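Local atomic coordinates of uncharacterized protein lp_2219 (Lactobacillus plantarum, PDB entry 3HFQ), a protein that is of unknown function but folds as a seven-bladed beta-propeller of the lactonase family, and may be a lactonase. Residues A[77-82]-A[118-123]. The protein carries 1 engineered substitution. Sequence-based numbering, arbitrary orientation.
Sequences KLNTVV and DGALTL
Asn79 turns its carboxamide onto the backbone of Leu121 and uses both ends of the amide there. Leu121 N lies 3.0 Å from Asn79 OD1 in a nearly straight bond (166° at the hydrogen), although the donor is tilted from the carbonyl plane. Asn79 ND2 donates a hydrogen bond to Leu121 O, also at 3.0 Å, and here the donor lies in the carbonyl plane, on a lone pair. With CG lodged between the backbone N and carbonyl carbon (chi1 85°), the amide reaches the neighbouring backbone, and the two bonds together fix its rotation. Ala120 CB packs beside OD1. Replacing Asn79 by alanine is likely to leave the N-H and the carbonyl of Leu121 without these mates and open a gap next to Ala120.

Apolar groups extend the contact to both ends. Leu78 sets CD1 3.4 Å from Asp118 O, over the turn at Gly119, while Val81 rests CG2 on Leu121 CB (3.8 Å) and CG1 on Leu123 CB (3.9 Å). Leu78 and Asn79 can both point across because they form a classic beta bulge opposite Ala67. Within the turn, Ala120 N lies 3.1 Å from Asp118 OD1, above the carboxylate plane, closing an Asx turn. Gly119 O is hydrogen-bonded to Tyr54 OH of strand 52-59, a further polar link between the blades.

Strands 74-84 and 121-128 are the outermost strands of consecutive four-stranded propeller blades, and the axes of strands 77-82 and 121-123 run nearly parallel, 17° apart. Since both hydrogen bonds between the segments come from Asn79, and Tyr54 adds a second side-chain link, the blades meet here through side chains, with an amide standing in for a backbone partner, rather than as a continuous sheet.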
# COMPACT_ATOMS: atom_id res chain seq x y z
N LYS A 77 10.51 15.67 13.64
CA LYS A 77 9.92 16.27 12.44
C LYS A 77 10.95 17.11 11.69
O LYS A 77 11.68 17.90 12.28
CB LYS A 77 8.74 17.17 12.82
CG LYS A 77 8.02 17.77 11.62
CD LYS A 77 6.90 18.71 12.04
CE LYS A 77 7.43 20.02 12.59
NZ LYS A 77 8.11 20.84 11.54
N LEU A 78 11.01 16.92 10.38
CA LEU A 78 11.94 17.68 9.55
C LEU A 78 11.18 18.84 8.90
O LEU A 78 11.54 20.00 9.07
CB LEU A 78 12.57 16.77 8.49
CG LEU A 78 13.44 15.65 9.08
CD1 LEU A 78 13.74 14.60 8.00
CD2 LEU A 78 14.72 16.23 9.65
N ASN A 79 10.12 18.51 8.18
CA ASN A 79 9.29 19.54 7.54
C ASN A 79 8.09 18.86 6.90
O ASN A 79 7.93 17.65 7.00
CB ASN A 79 10.11 20.31 6.48
CG ASN A 79 10.15 19.62 5.12
OD1 ASN A 79 10.33 18.41 5.03
ND2 ASN A 79 10.00 20.41 4.06
N THR A 80 7.22 19.66 6.29
CA THR A 80 6.05 19.11 5.62
C THR A 80 5.84 19.87 4.32
O THR A 80 6.29 21.01 4.18
CB THR A 80 4.75 19.26 6.46
OG1 THR A 80 4.36 20.64 6.52
CG2 THR A 80 4.97 18.74 7.88
N VAL A 81 5.20 19.22 3.36
CA VAL A 81 4.89 19.83 2.08
C VAL A 81 3.39 19.61 1.91
O VAL A 81 2.95 18.51 1.61
CB VAL A 81 5.63 19.14 0.92
CG1 VAL A 81 5.18 19.73 -0.40
CG2 VAL A 81 7.14 19.32 1.10
N VAL A 82 2.62 20.67 2.13
CA VAL A 82 1.17 20.57 2.03
C VAL A 82 0.60 21.61 1.09
O VAL A 82 1.26 22.58 0.73
CB VAL A 82 0.52 20.73 3.42
CG1 VAL A 82 0.95 19.58 4.33
CG2 VAL A 82 0.92 22.07 4.03
N ASP A 118 19.16 16.44 4.39
CA ASP A 118 18.75 16.05 5.73
C ASP A 118 17.43 15.30 5.78
O ASP A 118 16.90 15.03 6.86
CB ASP A 118 18.68 17.29 6.63
CG ASP A 118 17.56 18.22 6.25
OD1 ASP A 118 17.01 18.09 5.14
OD2 ASP A 118 17.22 19.10 7.08
N GLY A 119 16.89 14.96 4.61
CA GLY A 119 15.64 14.22 4.56
C GLY A 119 14.40 15.05 4.28
O GLY A 119 13.36 14.50 3.93
N ALA A 120 14.52 16.37 4.43
CA ALA A 120 13.39 17.27 4.20
C ALA A 120 12.94 17.22 2.73
O ALA A 120 13.73 16.86 1.85
CB ALA A 120 13.78 18.69 4.58
N LEU A 121 11.69 17.59 2.48
CA LEU A 121 11.13 17.54 1.13
C LEU A 121 10.79 18.88 0.48
O LEU A 121 10.58 19.89 1.16
CB LEU A 121 9.86 16.69 1.13
CG LEU A 121 9.99 15.23 1.58
CD1 LEU A 121 8.61 14.58 1.53
CD2 LEU A 121 10.96 14.50 0.67
N THR A 122 10.75 18.87 -0.85
CA THR A 122 10.40 20.03 -1.65
C THR A 122 9.59 19.54 -2.85
O THR A 122 10.02 18.63 -3.57
CB THR A 122 11.65 20.76 -2.19
OG1 THR A 122 12.51 21.12 -1.10
CG2 THR A 122 11.24 22.03 -2.93
N LEU A 123 8.43 20.14 -3.06
CA LEU A 123 7.56 19.77 -4.18
C LEU A 123 8.20 20.10 -5.52
O LEU A 123 8.77 21.18 -5.69
CB LEU A 123 6.22 20.51 -4.06
CG LEU A 123 5.17 20.24 -5.13
CD1 LEU A 123 4.67 18.80 -5.03
CD2 LEU A 123 4.00 21.22 -4.94